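Side-chain contacts in putative acetamidase/formamidase (Yersinia enterocolitica subsp. palearctica serotype O:3, PDB 5UBU), which probably hydrolyses carbon-nitrogen bonds, other than peptide bonds, in linear amides, and carries bound sodium ions: residues 180-183 / 184-188; 292-295 / 296-300; 323-326 / 327-331; 71-75 / 76-80. All coordinates share one frame; numbering follows the deposited sequence.

Interaction 1. Residues 180-183 / 184-188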
loop_
_atom_site.group_PDB
_atom_site.type_symbol
_atom_site.label_atom_id
_atom_site.label_comp_id
_atom_site.label_asym_id
_atom_site.label_seq_id
_atom_site.Cartn_x
_atom_site.Cartn_y
_atom_site.Cartn_z
ATOM N N ASP B 180 14.243 20.360 -8.632
ATOM C CA ASP B 180 13.101 20.401 -7.715
ATOM C C ASP B 180 13.454 21.036 -6.389
ATOM O O ASP B 180 14.623 21.172 -6.045
ATOM C CB ASP B 180 12.565 18.983 -7.437
ATOM C CG ASP B 180 11.882 18.353 -8.633
ATOM O OD1 ASP B 180 11.746 19.026 -9.687
ATOM O OD2 ASP B 180 11.479 17.173 -8.507
ATOM N N SER B 181 12.415 21.433 -5.657
ATOM C CA SER B 181 12.563 21.993 -4.319
ATOM C C SER B 181 11.493 21.259 -3.511
ATOM O O SER B 181 10.295 21.528 -3.658
ATOM C CB SER B 181 12.386 23.508 -4.304
ATOM O OG SER B 181 12.804 24.042 -3.058
ATOM N N ILE B 182 11.946 20.308 -2.695
ATOM C CA ILE B 182 11.079 19.436 -1.892
ATOM C C ILE B 182 10.885 19.992 -0.488
ATOM O O ILE B 182 11.848 20.452 0.121
ATOM C CB ILE B 182 11.714 18.023 -1.819
ATOM C CG1 ILE B 182 11.902 17.475 -3.247
ATOM C CG2 ILE B 182 10.853 17.072 -1.000
ATOM C CD1 ILE B 182 12.683 16.172 -3.348
ATOM N N ASN B 183 9.665 19.936 0.049
ATOM C CA ASN B 183 9.445 20.493 1.393
ATOM C C ASN B 183 10.270 19.781 2.470
ATOM O O ASN B 183 10.711 18.641 2.294
ATOM C CB ASN B 183 7.949 20.624 1.772
ATOM C CG ASN B 183 7.233 19.296 1.910
ATOM O OD1 ASN B 183 7.738 18.355 2.513
ATOM N ND2 ASN B 183 6.004 19.252 1.426
ATOM N N SER B 184 10.477 20.486 3.575
ATOM C CA SER B 184 11.271 19.989 4.693
ATOM C C SER B 184 10.604 18.869 5.488
ATOM O O SER B 184 11.197 18.356 6.439
ATOM C CB SER B 184 11.612 21.152 5.627
ATOM O OG SER B 184 10.430 21.784 6.095
ATOM N N LEU B 185 9.384 18.491 5.110
ATOM C CA LEU B 185 8.687 17.418 5.805
ATOM C C LEU B 185 8.834 16.086 5.063
ATOM O O LEU B 185 8.564 15.031 5.633
ATOM C CB LEU B 185 7.203 17.759 5.932
ATOM C CG LEU B 185 6.379 16.910 6.912
ATOM C CD1 LEU B 185 6.826 17.188 8.336
ATOM C CD2 LEU B 185 4.896 17.191 6.780
ATOM N N THR B 186 9.293 16.136 3.815
ATOM C CA THR B 186 9.416 14.943 2.977
ATOM C C THR B 186 10.838 14.361 2.766
ATOM O O THR B 186 11.771 15.109 2.477
ATOM C CB THR B 186 8.857 15.260 1.563
ATOM O OG1 THR B 186 7.500 15.705 1.661
ATOM C CG2 THR B 186 8.911 14.041 0.657
ATOM N N PRO B 187 11.000 13.032 2.940
ATOM C CA PRO B 187 12.260 12.362 2.635
ATOM C C PRO B 187 12.154 11.801 1.220
ATOM O O PRO B 187 11.051 11.456 0.775
ATOM C CB PRO B 187 12.303 11.215 3.624
ATOM C CG PRO B 187 10.876 10.869 3.847
ATOM C CD PRO B 187 10.093 12.146 3.698
ATOM N N ASP B 188 13.278 11.702 0.513
ATOM C CA ASP B 188 13.249 11.188 -0.858
ATOM C C ASP B 188 14.667 10.705 -1.211
ATOM O O ASP B 188 15.432 10.341 -0.314
ATOM C CB ASP B 188 12.730 12.308 -1.784
ATOM C CG ASP B 188 12.072 11.790 -3.042
ATOM O OD1 ASP B 188 12.592 10.831 -3.675
ATOM O OD2 ASP B 188 11.030 12.386 -3.403
#
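The CG2 methyl of Ile182 lies against Thr186, with CG2 3.7 Å from Thr186 CB, and the two side chains cross at about a right angle. The other branch of the isoleucine reaches further along the chain, where CD1 comes to 4.1 Å from Asp188 OD2. That is an apolar flank touching a carboxylate whose main partner is Lys318, bound in a salt bridge. Next to it, Asn183 holds CG between its backbone N and carbonyl carbon (chi1 66°), which folds the amide back over the residues that follow. Its OD1 takes two bonds, from Thr186 OG1 at 2.8 Å and from Leu185 N at 3.1 Å. These donors reach OD1 from opposite faces of the amide plane, each tilted about 30° from it, so the oxygen is gripped from both sides. The bond to Leu185 N closes an Asx turn inside the type I beta turn Asn183-Thr186, whose own bond runs from Thr186 N to Asn183 O at 3.3 Å, the donor well above the carbonyl plane. The turn carries the chain from strand 182-183, paired with 39-40, to the weakly bonded strand 187-188. Ser184 OG binds Leu84 O, while Leu185 O accepts from the side-chain amide (ND2) of Asn193, a residue of a sodium site; the Leu185 side chain itself lies about 6 Å from a sodium ion. Asn183 also packs on Asp180 of the second subunit.

Interaction 2. Residues 292-295 / 296-300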
loop_
_atom_site.group_PDB
_atom_site.type_symbol
_atom_site.label_atom_id
_atom_site.label_comp_id
_atom_site.label_asym_id
_atom_site.label_seq_id
_atom_site.Cartn_x
_atom_site.Cartn_y
_atom_site.Cartn_z
ATOM N N PHE B 292 31.686 -4.584 -2.592
ATOM C CA PHE B 292 32.128 -5.665 -1.677
ATOM C C PHE B 292 32.212 -7.076 -2.289
ATOM O O PHE B 292 32.076 -8.077 -1.589
ATOM C CB PHE B 292 31.257 -5.646 -0.409
ATOM C CG PHE B 292 31.265 -4.314 0.302
ATOM C CD1 PHE B 292 32.304 -3.974 1.159
ATOM C CD2 PHE B 292 30.236 -3.400 0.115
ATOM C CE1 PHE B 292 32.321 -2.750 1.811
ATOM C CE2 PHE B 292 30.244 -2.178 0.771
ATOM C CZ PHE B 292 31.290 -1.853 1.619
ATOM N N GLY B 293 32.449 -7.138 -3.597
ATOM C CA GLY B 293 32.618 -8.405 -4.316
ATOM C C GLY B 293 31.545 -9.482 -4.275
ATOM O O GLY B 293 31.834 -10.648 -4.560
ATOM N N PHE B 294 30.317 -9.118 -3.930
ATOM C CA PHE B 294 29.233 -10.097 -3.908
ATOM C C PHE B 294 28.681 -10.379 -5.295
ATOM O O PHE B 294 28.733 -9.532 -6.176
ATOM C CB PHE B 294 28.059 -9.610 -3.044
ATOM C CG PHE B 294 28.271 -9.751 -1.566
ATOM C CD1 PHE B 294 29.027 -8.827 -0.860
ATOM C CD2 PHE B 294 27.670 -10.795 -0.869
ATOM C CE1 PHE B 294 29.206 -8.960 0.510
ATOM C CE2 PHE B 294 27.838 -10.925 0.497
ATOM C CZ PHE B 294 28.609 -10.012 1.188
ATOM N N GLU B 295 28.174 -11.595 -5.476
ATOM C CA GLU B 295 27.490 -11.982 -6.704
ATOM C C GLU B 295 26.040 -11.612 -6.331
ATOM O O GLU B 295 25.621 -11.817 -5.184
ATOM C CB GLU B 295 27.705 -13.467 -7.011
ATOM C CG GLU B 295 27.006 -13.992 -8.264
ATOM C CD GLU B 295 25.526 -14.287 -8.075
ATOM O OE1 GLU B 295 25.148 -14.895 -7.042
ATOM O OE2 GLU B 295 24.739 -13.954 -8.990
ATOM N N GLN B 296 25.288 -11.048 -7.271
ATOM C CA GLN B 296 23.921 -10.562 -6.976
ATOM C C GLN B 296 22.965 -11.531 -6.280
ATOM O O GLN B 296 22.407 -11.187 -5.250
ATOM C CB GLN B 296 23.234 -10.048 -8.244
ATOM C CG GLN B 296 22.008 -9.199 -7.948
ATOM C CD GLN B 296 21.258 -8.804 -9.184
ATOM O OE1 GLN B 296 20.689 -9.633 -9.880
ATOM N NE2 GLN B 296 21.202 -7.523 -9.432
ATOM N N TRP B 297 22.770 -12.720 -6.845
ATOM C CA TRP B 297 21.825 -13.681 -6.253
ATOM C C TRP B 297 22.271 -14.194 -4.899
ATOM O O TRP B 297 21.432 -14.462 -4.048
ATOM C CB TRP B 297 21.496 -14.845 -7.199
ATOM C CG TRP B 297 21.069 -14.386 -8.555
ATOM C CD1 TRP B 297 21.650 -14.712 -9.737
ATOM C CD2 TRP B 297 20.037 -13.437 -8.861
ATOM N NE1 TRP B 297 21.005 -14.083 -10.773
ATOM C CE2 TRP B 297 20.023 -13.278 -10.261
ATOM C CE3 TRP B 297 19.113 -12.717 -8.090
ATOM C CZ2 TRP B 297 19.127 -12.423 -10.912
ATOM C CZ3 TRP B 297 18.217 -11.871 -8.743
ATOM C CH2 TRP B 297 18.233 -11.735 -10.141
ATOM N N ASP B 298 23.579 -14.315 -4.690
ATOM C CA ASP B 298 24.091 -14.765 -3.403
ATOM C C ASP B 298 23.781 -13.692 -2.359
ATOM O O ASP B 298 23.357 -14.012 -1.254
ATOM C CB ASP B 298 25.600 -15.008 -3.449
ATOM C CG ASP B 298 26.144 -15.528 -2.126
ATOM O OD1 ASP B 298 25.582 -16.498 -1.571
ATOM O OD2 ASP B 298 27.155 -14.981 -1.658
ATOM N N ALA B 299 23.994 -12.425 -2.722
ATOM C CA ALA B 299 23.728 -11.301 -1.814
ATOM C C ALA B 299 22.263 -11.261 -1.411
ATOM O O ALA B 299 21.945 -11.053 -0.242
ATOM C CB ALA B 299 24.112 -9.984 -2.467
ATOM N N TYR B 300 21.386 -11.453 -2.397
ATOM C CA TYR B 300 19.934 -11.463 -2.198
ATOM C C TYR B 300 19.514 -12.567 -1.230
ATOM O O TYR B 300 18.791 -12.316 -0.261
ATOM C CB TYR B 300 19.264 -11.619 -3.570
ATOM C CG TYR B 300 17.750 -11.689 -3.627
ATOM C CD1 TYR B 300 16.957 -10.732 -3.013
ATOM C CD2 TYR B 300 17.125 -12.630 -4.426
ATOM C CE1 TYR B 300 15.572 -10.776 -3.114
ATOM C CE2 TYR B 300 15.748 -12.675 -4.542
ATOM C CZ TYR B 300 14.976 -11.738 -3.894
ATOM O OH TYR B 300 13.609 -11.796 -4.022
#
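Glu295 folds its side chain over the first turn of the helix that begins at Gln296. CB lies 3.4 Å from Gln296 N; CG, anti to the backbone N, stays close to that same nitrogen, and the bend at chi2 (-79°) brings CD to 3.3 Å from Gln296 N. At the tip the two oxygens divide the work: OE1 accepts from Asp298 N at 2.9 Å, OE2 from Trp297 N at 3.2 Å. Both donors lie above the carboxylate plane. OE2 also rests 3.3 Å from Trp297 CD1, with carboxylate and indole planes 52° apart. Glu295 is thus the N-cap, and its charge would probably be stabilised by the helix dipole. Its backbone O continues the helical pattern, receiving Ala299 N at 3.0 Å. One residue earlier, Phe294 CD2 meets Ala299 CB at 4.0 Å, the N' to N4 pairing of a hydrophobic staple. The capped end sits just after helix 273-291, where Phe294 packs on Leu288 and Gln296 on Ile285. The third subunit lies against it too: its Arg161 makes a cation-pi contact with Phe294, and its Trp158 donates to Asp298 OD1, at the start of helix 296-306.

Interaction 3. Residues 323-326 / 327-331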
loop_
_atom_site.group_PDB
_atom_site.type_symbol
_atom_site.label_atom_id
_atom_site.label_comp_id
_atom_site.label_asym_id
_atom_site.label_seq_id
_atom_site.Cartn_x
_atom_site.Cartn_y
_atom_site.Cartn_z
ATOM N N ALA B 323 17.850 -0.580 5.286
ATOM C CA ALA B 323 18.220 -1.996 5.166
ATOM C C ALA B 323 19.697 -2.101 5.532
ATOM O O ALA B 323 20.536 -1.499 4.881
ATOM C CB ALA B 323 17.979 -2.498 3.754
HETATM N N MSE B 324 20.009 -2.877 6.562
HETATM C CA MSE B 324 21.376 -3.010 7.051
HETATM C C MSE B 324 22.043 -4.331 6.895
HETATM O O MSE B 324 21.398 -5.344 6.678
HETATM C CB MSE B 324 21.302 -2.907 8.568
HETATM C CG MSE B 324 21.389 -1.493 9.098
HETATM SE SE MSE B 324 20.368 -1.472 10.780
HETATM C CE MSE B 324 21.674 -2.225 12.054
ATOM N N LEU B 325 23.366 -4.312 7.031
ATOM C CA LEU B 325 24.190 -5.510 7.008
ATOM C C LEU B 325 25.369 -5.227 7.941
ATOM O O LEU B 325 25.990 -4.170 7.867
ATOM C CB LEU B 325 24.683 -5.856 5.608
ATOM C CG LEU B 325 25.506 -7.156 5.539
ATOM C CD1 LEU B 325 24.654 -8.353 5.938
ATOM C CD2 LEU B 325 26.096 -7.361 4.156
ATOM N N ASN B 326 25.654 -6.170 8.827
ATOM C CA ASN B 326 26.741 -6.031 9.785
ATOM C C ASN B 326 28.080 -6.084 9.050
ATOM O O ASN B 326 28.293 -6.948 8.208
ATOM C CB ASN B 326 26.619 -7.128 10.856
ATOM C CG ASN B 326 27.621 -6.975 11.982
ATOM O OD1 ASN B 326 28.844 -6.938 11.769
ATOM N ND2 ASN B 326 27.111 -6.935 13.195
ATOM N N LYS B 327 28.968 -5.148 9.368
ATOM C CA LYS B 327 30.296 -5.067 8.728
ATOM C C LYS B 327 31.127 -6.343 8.784
ATOM O O LYS B 327 31.992 -6.541 7.933
ATOM C CB LYS B 327 31.108 -3.882 9.263
ATOM C CG LYS B 327 30.576 -2.539 8.803
ATOM C CD LYS B 327 31.433 -1.411 9.314
ATOM C CE LYS B 327 31.036 -0.085 8.695
ATOM N NZ LYS B 327 31.883 1.022 9.224
ATOM N N GLU B 328 30.879 -7.202 9.770
ATOM C CA GLU B 328 31.603 -8.473 9.847
ATOM C C GLU B 328 31.345 -9.335 8.608
ATOM O O GLU B 328 32.235 -10.053 8.158
ATOM C CB GLU B 328 31.237 -9.245 11.116
ATOM C CG GLU B 328 31.848 -8.662 12.381
ATOM C CD GLU B 328 31.532 -9.480 13.632
ATOM O OE1 GLU B 328 32.435 -9.589 14.500
ATOM O OE2 GLU B 328 30.401 -10.030 13.743
ATOM N N LEU B 329 30.142 -9.232 8.046
ATOM C CA LEU B 329 29.766 -10.005 6.860
ATOM C C LEU B 329 30.303 -9.418 5.541
ATOM O O LEU B 329 30.092 -10.009 4.479
ATOM C CB LEU B 329 28.242 -10.196 6.808
ATOM C CG LEU B 329 27.648 -10.935 8.022
ATOM C CD1 LEU B 329 26.137 -10.907 8.022
ATOM C CD2 LEU B 329 28.150 -12.370 8.098
ATOM N N LEU B 330 31.009 -8.284 5.617
ATOM C CA LEU B 330 31.615 -7.650 4.439
ATOM C C LEU B 330 33.033 -8.193 4.194
ATOM O O LEU B 330 33.598 -7.985 3.120
ATOM C CB LEU B 330 31.677 -6.128 4.598
ATOM C CG LEU B 330 30.365 -5.371 4.776
ATOM C CD1 LEU B 330 30.622 -3.896 5.008
ATOM C CD2 LEU B 330 29.474 -5.559 3.573
ATOM N N ALA B 331 33.602 -8.880 5.196
ATOM C CA ALA B 331 34.936 -9.477 5.080
ATOM C C ALA B 331 34.970 -10.423 3.880
ATOM O O ALA B 331 34.021 -11.173 3.649
ATOM C CB ALA B 331 35.290 -10.227 6.357
#
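With CG of Leu325 anti to the backbone N (chi1 -177°), the two methyls of this leucine reach the residues beyond the strand end and separate onto different partners. CD1 meets Leu329 CD1 at 3.6 Å, the side chains crossing at about a right angle, while CD2 touches Leu330 CD2 at 3.9 Å on a more slanted course. Asn326 also places its CG anti to N, and a chi2 of -57° aims OD1 at Glu328 N, 2.9 Å away. That bond is nearly straight, 168° at the hydrogen, and lies in the carbonyl plane on a lone pair, which fixes the rotation of the amide. Glu328 CB passes alongside the same OD1 at 3.4 Å. The backbone O of Asn326 accepts Leu329 N, also at 2.9 Å. Leu325 is buried, packed on Leu288 of helix 273-291 and on Leu303 and Cys306 of helix 296-306, while the ammonium of Lys327 hydrogen-bonds Asn260 O and forms a salt bridge with Glu259. Leu329 O accepts a bond from His162 of the third subunit. Through its side-chain oxygen Asn326 forms an Asx turn, here turning strand 319-326 into the 3-10 segment 327-330.

Interaction 4. Residues 71-75 / 76-80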
loop_
_atom_site.group_PDB
_atom_site.type_symbol
_atom_site.label_atom_id
_atom_site.label_comp_id
_atom_site.label_asym_id
_atom_site.label_seq_id
_atom_site.Cartn_x
_atom_site.Cartn_y
_atom_site.Cartn_z
ATOM N N GLU B 71 2.617 23.290 27.585
ATOM C CA GLU B 71 1.747 22.131 27.397
ATOM C C GLU B 71 0.286 22.552 27.139
ATOM O O GLU B 71 -0.513 21.747 26.669
ATOM C CB GLU B 71 1.855 21.134 28.556
ATOM C CG GLU B 71 3.205 20.439 28.616
ATOM C CD GLU B 71 3.265 19.281 29.604
ATOM O OE1 GLU B 71 2.295 19.062 30.354
ATOM O OE2 GLU B 71 4.296 18.575 29.623
ATOM N N GLN B 72 -0.050 23.808 27.424
ATOM C CA GLN B 72 -1.400 24.346 27.164
ATOM C C GLN B 72 -1.531 24.936 25.747
ATOM O O GLN B 72 -2.588 25.455 25.390
ATOM C CB GLN B 72 -1.882 25.334 28.245
ATOM C CG GLN B 72 -2.261 24.659 29.565
ATOM C CD GLN B 72 -1.044 24.147 30.327
ATOM O OE1 GLN B 72 -0.872 22.943 30.539
ATOM N NE2 GLN B 72 -0.183 25.077 30.742
ATOM N N ASP B 73 -0.463 24.855 24.946
ATOM C CA ASP B 73 -0.499 25.326 23.560
ATOM C C ASP B 73 -1.346 24.371 22.733
ATOM O O ASP B 73 -1.444 23.184 23.032
ATOM C CB ASP B 73 0.906 25.427 22.938
ATOM C CG ASP B 73 1.736 26.578 23.502
ATOM O OD1 ASP B 73 1.175 27.471 24.168
ATOM O OD2 ASP B 73 2.955 26.611 23.246
ATOM N N ILE B 74 -1.939 24.916 21.680
ATOM C CA ILE B 74 -2.811 24.181 20.784
ATOM C C ILE B 74 -2.156 24.163 19.400
ATOM O O ILE B 74 -2.198 25.164 18.683
ATOM C CB ILE B 74 -4.202 24.850 20.744
ATOM C CG1 ILE B 74 -4.797 24.892 22.164
ATOM C CG2 ILE B 74 -5.141 24.096 19.805
ATOM C CD1 ILE B 74 -6.075 25.686 22.284
ATOM N N PRO B 75 -1.521 23.024 19.033
ATOM C CA PRO B 75 -0.847 22.859 17.749
ATOM C C PRO B 75 -1.621 23.308 16.496
ATOM O O PRO B 75 -1.033 23.946 15.637
ATOM C CB PRO B 75 -0.583 21.359 17.702
ATOM C CG PRO B 75 -0.368 20.977 19.118
ATOM C CD PRO B 75 -1.153 21.936 19.961
ATOM N N SER B 76 -2.912 22.996 16.397
ATOM C CA SER B 76 -3.704 23.379 15.213
ATOM C C SER B 76 -3.805 24.893 15.022
ATOM O O SER B 76 -4.014 25.359 13.905
ATOM C CB SER B 76 -5.109 22.777 15.269
ATOM O OG SER B 76 -5.834 23.248 16.393
ATOM N N GLN B 77 -3.657 25.647 16.112
ATOM C CA GLN B 77 -3.716 27.114 16.072
ATOM C C GLN B 77 -2.338 27.769 15.901
ATOM O O GLN B 77 -2.256 28.913 15.456
ATOM C CB GLN B 77 -4.385 27.649 17.339
ATOM C CG GLN B 77 -5.836 27.216 17.485
ATOM C CD GLN B 77 -6.471 27.668 18.791
ATOM O OE1 GLN B 77 -5.830 28.304 19.640
ATOM N NE2 GLN B 77 -7.739 27.325 18.965
ATOM N N LEU B 78 -1.268 27.048 16.244
ATOM C CA LEU B 78 0.098 27.584 16.130
ATOM C C LEU B 78 0.923 27.037 14.953
ATOM O O LEU B 78 1.951 27.614 14.611
ATOM C CB LEU B 78 0.864 27.332 17.434
ATOM C CG LEU B 78 0.268 27.916 18.715
ATOM C CD1 LEU B 78 1.133 27.508 19.904
ATOM C CD2 LEU B 78 0.150 29.430 18.641
ATOM N N LEU B 79 0.479 25.943 14.340
ATOM C CA LEU B 79 1.200 25.327 13.220
ATOM C C LEU B 79 0.333 25.215 11.977
ATOM O O LEU B 79 -0.894 25.105 12.062
ATOM C CB LEU B 79 1.649 23.920 13.611
ATOM C CG LEU B 79 2.483 23.775 14.885
ATOM C CD1 LEU B 79 2.671 22.300 15.212
ATOM C CD2 LEU B 79 3.820 24.484 14.756
ATOM N N LYS B 80 0.994 25.233 10.820
ATOM C CA LYS B 80 0.343 25.096 9.515
ATOM C C LYS B 80 1.127 24.003 8.784
ATOM O O LYS B 80 2.277 24.218 8.404
ATOM C CB LYS B 80 0.401 26.420 8.744
ATOM C CG LYS B 80 -0.594 26.552 7.587
ATOM C CD LYS B 80 -0.525 27.919 6.929
ATOM C CE LYS B 80 -0.999 29.043 7.849
ATOM N NZ LYS B 80 -0.976 30.360 7.167
#
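Ile74 and Gln77 lie slantwise against each other at the start of the short helix 75-78. Extended beyond CG (chi2 176°), the glutamine lays its amide along the isoleucine: OE1 is 3.7 Å from Ile74 CD1, and CD is 3.9 Å from Ile74 CG2. The same CG2 methyl is approached by Ser76 OG at 3.6 Å, which leaves one isoleucine touching two polar side chains through its carbon atoms. Asp73 and Leu78 instead meet at about a right angle, Leu78 CD1 resting 3.7 Å from Asp73 CB, and the carboxylate, also close to that methyl, uses OD2 to accept from Ser69 N. On another part of the turn Pro75 CB faces Leu79 CD1 in a looser contact at 4.2 Å. The backbone supplies the firmer bonds. Ile74 O receives Gln77 N at 3.0 Å, the donor standing above the carbonyl plane, and Pro75 O receives Leu79 N at 2.8 Å; Leu78 N adds weak bonds to both oxygens. Ile74 occupies the N-cap position, yet its hydrocarbon side chain has no acceptor to offer. Glu144, from the loop before strand 145-151, provides one by taking the bond from Ser76 N. The chemistry is therefore split: van der Waals contacts join the side chains of this surface turn, whereas the N-H groups of Ser76 to Leu79 are met by main-chain carbonyls and a carboxylate distant in sequence.

Overall arrangement
Interactions 2 and 3 belong together: their centres are about 12 Å apart, they touch through Phe294 CZ and Leu329 O at 3.6 Å, and both meet helix 273-291 and the third subunit. Interaction 1 lies nearest the chain's centre, beside a sodium site and against the second subunit, and is partly buried, as is interaction 2. Interactions 3 and 4 are surface contacts, the latter on the opposite side of the chain's centre from 2 and 3 and touched by no other subunit. Side-chain oxygens organise the turns in 1, 2 and 3, from asparagine twice and glutamate once; within interaction 4 the bonds run to backbone carbonyls, and the side-chain acceptor, Glu144, comes from outside. Leucine packing is prominent where interaction 3 meets the helices.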